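Local coordinates for XPF endonuclease (Aeropyrum pernix, PDB 2BGW), which probably cuts DNA as a magnesium-dependent, structure-specific endonuclease of the XPF family in nucleotide excision repair, at residues P35-D47 against R152-L164. Numbering follows the deposited sequence.
Sequences PKQLPMGDYLVSD and RLSDVREWQLYIL. With MG (magnesium ion), chain E; SO4 (sulfate ion), chain H.
Pro39 lies flat over one face of the Trp159 indole. Its CG stands 3.8 Å from the centroid of the five-membered ring, a CH-pi contact. CB of the same proline meets CD2 of Tyr162 at 3.5 Å, so Pro39 sits in the corner formed by the two aromatic side chains. At the indole edge, Trp159 NE1 donates a nearly straight hydrogen bond (166°) to Gln37 O at 2.9 Å. The acceptor lies in the ring plane, so bond and stack together fix the ring's rotation.

Farther along, Leu44 CD2 packs on Leu153 CD1 and on the aliphatic CG of Glu158, each at 3.5 Å. Asp47 has CG trans to its backbone N (chi1 -168°), which carries the carboxylate across to Arg157. There NE binds OD1 and NH2 binds OD2, a side-on salt bridge tilted out of the carboxylate plane. Glu158 OE2 comes within 3.3 Å of Asp47 OD1; the guanidinium probably eases this like-charge crowding. Ser154 OG caps helix 155-165 by accepting from Arg157 N.

The contact seats this helix against the nuclease sheet. The Leu44 backbone hydrogen-bonds to that of Tyr12 in strand 10-14, Asp42 of the connecting loop binds magnesium, and helix 172-182 packs against Leu161.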
loop_
_atom_site.group_PDB
_atom_site.type_symbol
_atom_site.label_atom_id
_atom_site.label_comp_id
_atom_site.label_asym_id
_atom_site.label_seq_id
_atom_site.Cartn_x
_atom_site.Cartn_y
_atom_site.Cartn_z
ATOM N N PRO A 35 -10.224 -4.968 -15.486
ATOM C CA PRO A 35 -9.929 -3.545 -15.535
ATOM C C PRO A 35 -11.123 -2.750 -15.080
ATOM O O PRO A 35 -12.199 -2.864 -15.653
ATOM C CB PRO A 35 -9.649 -3.284 -17.015
ATOM C CG PRO A 35 -10.173 -4.470 -17.763
ATOM C CD PRO A 35 -10.678 -5.488 -16.782
ATOM N N LYS A 36 -10.934 -1.986 -14.018
ATOM C CA LYS A 36 -11.962 -1.099 -13.500
ATOM C C LYS A 36 -11.330 0.158 -12.944
ATOM O O LYS A 36 -10.128 0.203 -12.665
ATOM C CB LYS A 36 -12.732 -1.767 -12.367
ATOM C CG LYS A 36 -13.477 -3.000 -12.767
ATOM C CD LYS A 36 -14.849 -2.669 -13.303
ATOM C CE LYS A 36 -15.436 -3.870 -13.993
ATOM N NZ LYS A 36 -16.875 -3.683 -14.173
ATOM N N GLN A 37 -12.156 1.178 -12.769
ATOM C CA GLN A 37 -11.749 2.361 -12.053
ATOM C C GLN A 37 -11.755 2.093 -10.554
ATOM O O GLN A 37 -12.809 1.843 -9.956
ATOM C CB GLN A 37 -12.667 3.514 -12.400
ATOM C CG GLN A 37 -12.463 4.740 -11.520
ATOM C CD GLN A 37 -13.180 5.978 -12.062
ATOM O OE1 GLN A 37 -13.974 5.893 -13.036
ATOM N NE2 GLN A 37 -12.906 7.140 -11.434
ATOM N N LEU A 38 -10.568 2.147 -9.957
ATOM C CA LEU A 38 -10.406 1.965 -8.520
ATOM C C LEU A 38 -10.224 3.324 -7.896
ATOM O O LEU A 38 -9.786 4.238 -8.568
ATOM C CB LEU A 38 -9.151 1.146 -8.230
ATOM C CG LEU A 38 -9.029 -0.226 -8.850
ATOM C CD1 LEU A 38 -7.625 -0.717 -8.654
ATOM C CD2 LEU A 38 -10.029 -1.113 -8.181
ATOM N N PRO A 39 -10.548 3.468 -6.603
ATOM C CA PRO A 39 -10.363 4.780 -6.017
ATOM C C PRO A 39 -8.897 5.212 -6.079
ATOM O O PRO A 39 -8.609 6.388 -6.339
ATOM C CB PRO A 39 -10.776 4.574 -4.566
ATOM C CG PRO A 39 -11.569 3.350 -4.551
ATOM C CD PRO A 39 -11.070 2.494 -5.632
ATOM N N MET A 40 -7.990 4.254 -5.877
ATOM C CA MET A 40 -6.556 4.526 -5.719
ATOM C C MET A 40 -5.670 3.343 -6.098
ATOM O O MET A 40 -6.096 2.211 -5.995
ATOM C CB MET A 40 -6.251 4.972 -4.280
ATOM C CG MET A 40 -6.568 3.976 -3.220
ATOM S SD MET A 40 -6.977 4.816 -1.679
ATOM C CE MET A 40 -5.411 5.475 -1.194
ATOM N N GLY A 41 -4.441 3.622 -6.526
ATOM C CA GLY A 41 -3.465 2.591 -6.840
ATOM C C GLY A 41 -3.791 1.901 -8.140
ATOM O O GLY A 41 -4.782 2.233 -8.781
ATOM N N ASP A 42 -2.989 0.906 -8.516
ATOM C CA ASP A 42 -3.067 0.359 -9.865
ATOM C C ASP A 42 -3.522 -1.051 -9.884
ATOM O O ASP A 42 -4.124 -1.481 -10.860
ATOM C CB ASP A 42 -1.727 0.449 -10.596
ATOM C CG ASP A 42 -1.088 1.824 -10.483
ATOM O OD1 ASP A 42 -1.833 2.848 -10.446
ATOM O OD2 ASP A 42 0.161 1.879 -10.399
ATOM N N TYR A 43 -3.224 -1.784 -8.825
ATOM C CA TYR A 43 -3.664 -3.158 -8.755
ATOM C C TYR A 43 -4.251 -3.464 -7.403
ATOM O O TYR A 43 -3.594 -3.263 -6.394
ATOM C CB TYR A 43 -2.506 -4.107 -9.037
ATOM C CG TYR A 43 -2.026 -4.026 -10.434
ATOM C CD1 TYR A 43 -1.032 -3.121 -10.786
ATOM C CD2 TYR A 43 -2.564 -4.820 -11.416
ATOM C CE1 TYR A 43 -0.577 -3.016 -12.083
ATOM C CE2 TYR A 43 -2.117 -4.736 -12.717
ATOM C CZ TYR A 43 -1.124 -3.822 -13.036
ATOM O OH TYR A 43 -0.669 -3.705 -14.315
ATOM N N LEU A 44 -5.489 -3.947 -7.396
ATOM C CA LEU A 44 -6.088 -4.482 -6.192
ATOM C C LEU A 44 -5.792 -5.989 -6.086
ATOM O O LEU A 44 -6.266 -6.804 -6.880
ATOM C CB LEU A 44 -7.598 -4.181 -6.150
ATOM C CG LEU A 44 -8.289 -4.665 -4.865
ATOM C CD1 LEU A 44 -7.954 -3.811 -3.651
ATOM C CD2 LEU A 44 -9.759 -4.775 -5.040
ATOM N N VAL A 45 -5.039 -6.364 -5.073
ATOM C CA VAL A 45 -4.512 -7.714 -4.972
ATOM C C VAL A 45 -5.316 -8.656 -4.050
ATOM O O VAL A 45 -5.548 -9.800 -4.378
ATOM C CB VAL A 45 -3.031 -7.640 -4.571
ATOM C CG1 VAL A 45 -2.514 -8.982 -4.146
ATOM C CG2 VAL A 45 -2.257 -7.127 -5.727
ATOM N N SER A 46 -5.727 -8.183 -2.894
ATOM C CA SER A 46 -6.527 -8.965 -1.999
ATOM C C SER A 46 -7.315 -7.877 -1.316
ATOM O O SER A 46 -7.139 -6.714 -1.658
ATOM C CB SER A 46 -5.633 -9.735 -1.031
ATOM O OG SER A 46 -5.194 -8.939 0.060
ATOM N N ASP A 47 -8.181 -8.208 -0.356
ATOM C CA ASP A 47 -9.058 -7.166 0.215
ATOM C C ASP A 47 -8.286 -6.056 0.926
ATOM O O ASP A 47 -8.798 -4.966 1.121
ATOM C CB ASP A 47 -10.198 -7.717 1.099
ATOM C CG ASP A 47 -11.259 -6.613 1.439
ATOM O OD1 ASP A 47 -12.050 -6.211 0.521
ATOM O OD2 ASP A 47 -11.269 -6.109 2.613
ATOM N N ARG A 152 -15.831 -11.296 -1.157
ATOM C CA ARG A 152 -15.456 -11.344 -2.564
ATOM C C ARG A 152 -14.817 -10.027 -3.005
ATOM O O ARG A 152 -15.297 -8.939 -2.651
ATOM C CB ARG A 152 -16.746 -11.587 -3.351
ATOM C CG ARG A 152 -16.659 -11.520 -4.869
ATOM C CD ARG A 152 -16.956 -12.885 -5.514
ATOM N NE ARG A 152 -17.157 -12.731 -6.960
ATOM C CZ ARG A 152 -16.323 -13.178 -7.903
ATOM N NH1 ARG A 152 -15.221 -13.848 -7.567
ATOM N NH2 ARG A 152 -16.614 -12.966 -9.188
ATOM N N LEU A 153 -13.737 -10.123 -3.771
ATOM C CA LEU A 153 -12.982 -8.966 -4.202
ATOM C C LEU A 153 -13.788 -8.176 -5.204
ATOM O O LEU A 153 -14.195 -8.726 -6.210
ATOM C CB LEU A 153 -11.690 -9.431 -4.866
ATOM C CG LEU A 153 -10.522 -8.486 -5.178
ATOM C CD1 LEU A 153 -9.739 -8.089 -3.928
ATOM C CD2 LEU A 153 -9.590 -9.144 -6.155
ATOM N N SER A 154 -14.038 -6.893 -4.929
ATOM C CA SER A 154 -14.603 -5.988 -5.967
ATOM C C SER A 154 -14.214 -4.517 -5.830
ATOM O O SER A 154 -13.864 -4.029 -4.751
ATOM C CB SER A 154 -16.132 -6.105 -6.083
ATOM O OG SER A 154 -16.781 -5.266 -5.152
ATOM N N ASP A 155 -14.284 -3.832 -6.960
ATOM C CA ASP A 155 -14.015 -2.409 -7.068
ATOM C C ASP A 155 -15.129 -1.669 -6.373
ATOM O O ASP A 155 -14.868 -0.685 -5.680
ATOM C CB ASP A 155 -14.033 -2.018 -8.528
ATOM C CG ASP A 155 -15.213 -2.635 -9.254
ATOM O OD1 ASP A 155 -15.803 -3.604 -8.701
ATOM O OD2 ASP A 155 -15.567 -2.159 -10.356
ATOM N N VAL A 156 -16.365 -2.149 -6.529
ATOM C CA VAL A 156 -17.506 -1.489 -5.910
ATOM C C VAL A 156 -17.390 -1.485 -4.395
ATOM O O VAL A 156 -17.610 -0.457 -3.749
ATOM C CB VAL A 156 -18.829 -2.088 -6.328
ATOM C CG1 VAL A 156 -19.916 -1.557 -5.448
ATOM C CG2 VAL A 156 -19.124 -1.759 -7.777
ATOM N N ARG A 157 -16.996 -2.607 -3.826
ATOM C CA ARG A 157 -16.707 -2.636 -2.402
ATOM C C ARG A 157 -15.583 -1.664 -2.014
ATOM O O ARG A 157 -15.637 -1.049 -0.948
ATOM C CB ARG A 157 -16.375 -4.049 -1.942
ATOM C CG ARG A 157 -16.031 -4.116 -0.480
ATOM C CD ARG A 157 -15.805 -5.543 0.022
ATOM N NE ARG A 157 -14.750 -5.556 1.039
ATOM C CZ ARG A 157 -14.967 -5.687 2.346
ATOM N NH1 ARG A 157 -16.210 -5.836 2.814
ATOM N NH2 ARG A 157 -13.940 -5.670 3.193
ATOM N N GLU A 158 -14.579 -1.513 -2.874
ATOM C CA GLU A 158 -13.446 -0.668 -2.541
ATOM C C GLU A 158 -13.878 0.780 -2.376
ATOM O O GLU A 158 -13.497 1.456 -1.423
ATOM C CB GLU A 158 -12.317 -0.813 -3.572
ATOM C CG GLU A 158 -11.592 -2.177 -3.495
ATOM C CD GLU A 158 -11.251 -2.629 -2.061
ATOM O OE1 GLU A 158 -10.498 -1.904 -1.356
ATOM O OE2 GLU A 158 -11.738 -3.714 -1.638
ATOM N N TRP A 159 -14.698 1.235 -3.314
ATOM C CA TRP A 159 -15.283 2.554 -3.259
ATOM C C TRP A 159 -16.240 2.666 -2.097
ATOM O O TRP A 159 -16.295 3.697 -1.447
ATOM C CB TRP A 159 -16.068 2.781 -4.502
ATOM C CG TRP A 159 -15.276 3.111 -5.677
ATOM C CD1 TRP A 159 -14.987 2.296 -6.708
ATOM C CD2 TRP A 159 -14.715 4.376 -5.994
ATOM N NE1 TRP A 159 -14.260 2.959 -7.663
ATOM C CE2 TRP A 159 -14.092 4.249 -7.254
ATOM C CE3 TRP A 159 -14.670 5.607 -5.334
ATOM C CZ2 TRP A 159 -13.436 5.304 -7.878
ATOM C CZ3 TRP A 159 -14.017 6.654 -5.946
ATOM C CH2 TRP A 159 -13.401 6.496 -7.211
ATOM N N GLN A 160 -17.004 1.621 -1.815
ATOM C CA GLN A 160 -17.867 1.696 -0.637
ATOM C C GLN A 160 -17.036 1.977 0.602
ATOM O O GLN A 160 -17.441 2.741 1.486
ATOM C CB GLN A 160 -18.689 0.423 -0.459
ATOM C CG GLN A 160 -19.661 0.187 -1.592
ATOM C CD GLN A 160 -20.215 -1.212 -1.598
ATOM O OE1 GLN A 160 -19.689 -2.122 -0.939
ATOM N NE2 GLN A 160 -21.298 -1.401 -2.341
ATOM N N LEU A 161 -15.848 1.381 0.635
ATOM C CA LEU A 161 -14.920 1.563 1.747
ATOM C C LEU A 161 -14.182 2.897 1.719
ATOM O O LEU A 161 -13.869 3.464 2.752
ATOM C CB LEU A 161 -13.943 0.403 1.773
ATOM C CG LEU A 161 -14.611 -0.894 2.202
ATOM C CD1 LEU A 161 -13.815 -2.042 1.738
ATOM C CD2 LEU A 161 -14.756 -0.904 3.707
ATOM N N TYR A 162 -13.919 3.397 0.527
ATOM C CA TYR A 162 -13.236 4.674 0.357
ATOM C C TYR A 162 -14.156 5.800 0.814
ATOM O O TYR A 162 -13.727 6.776 1.445
ATOM C CB TYR A 162 -12.828 4.844 -1.119
ATOM C CG TYR A 162 -12.175 6.155 -1.483
ATOM C CD1 TYR A 162 -11.136 6.670 -0.725
ATOM C CD2 TYR A 162 -12.591 6.869 -2.602
ATOM C CE1 TYR A 162 -10.541 7.883 -1.054
ATOM C CE2 TYR A 162 -11.998 8.072 -2.953
ATOM C CZ TYR A 162 -10.981 8.578 -2.170
ATOM O OH TYR A 162 -10.375 9.766 -2.498
ATOM N N ILE A 163 -15.434 5.635 0.510
ATOM C CA ILE A 163 -16.447 6.604 0.883
ATOM C C ILE A 163 -16.626 6.597 2.399
ATOM O O ILE A 163 -16.477 7.636 3.032
ATOM C CB ILE A 163 -17.709 6.417 0.029
ATOM C CG1 ILE A 163 -17.333 6.819 -1.393
ATOM C CG2 ILE A 163 -18.860 7.265 0.543
ATOM C CD1 ILE A 163 -18.207 6.354 -2.460
ATOM N N LEU A 164 -16.841 5.436 3.001
ATOM C CA LEU A 164 -16.883 5.387 4.460
ATOM C C LEU A 164 -15.623 5.990 5.115
ATOM O O LEU A 164 -15.772 6.690 6.126
ATOM C CB LEU A 164 -17.160 3.970 4.979
ATOM C CG LEU A 164 -18.517 3.352 4.599
ATOM C CD1 LEU A 164 -18.516 1.866 4.846
ATOM C CD2 LEU A 164 -19.660 3.978 5.361
HETATM MG MG MG E . 0.961 4.107 -10.984
HETATM S S SO4 H . -3.753 7.595 -6.602
HETATM O O1 SO4 H . -5.088 7.707 -7.235
HETATM O O2 SO4 H . -3.611 6.316 -5.899
HETATM O O3 SO4 H . -2.723 7.494 -7.635
HETATM O O4 SO4 H . -3.501 8.749 -5.686
#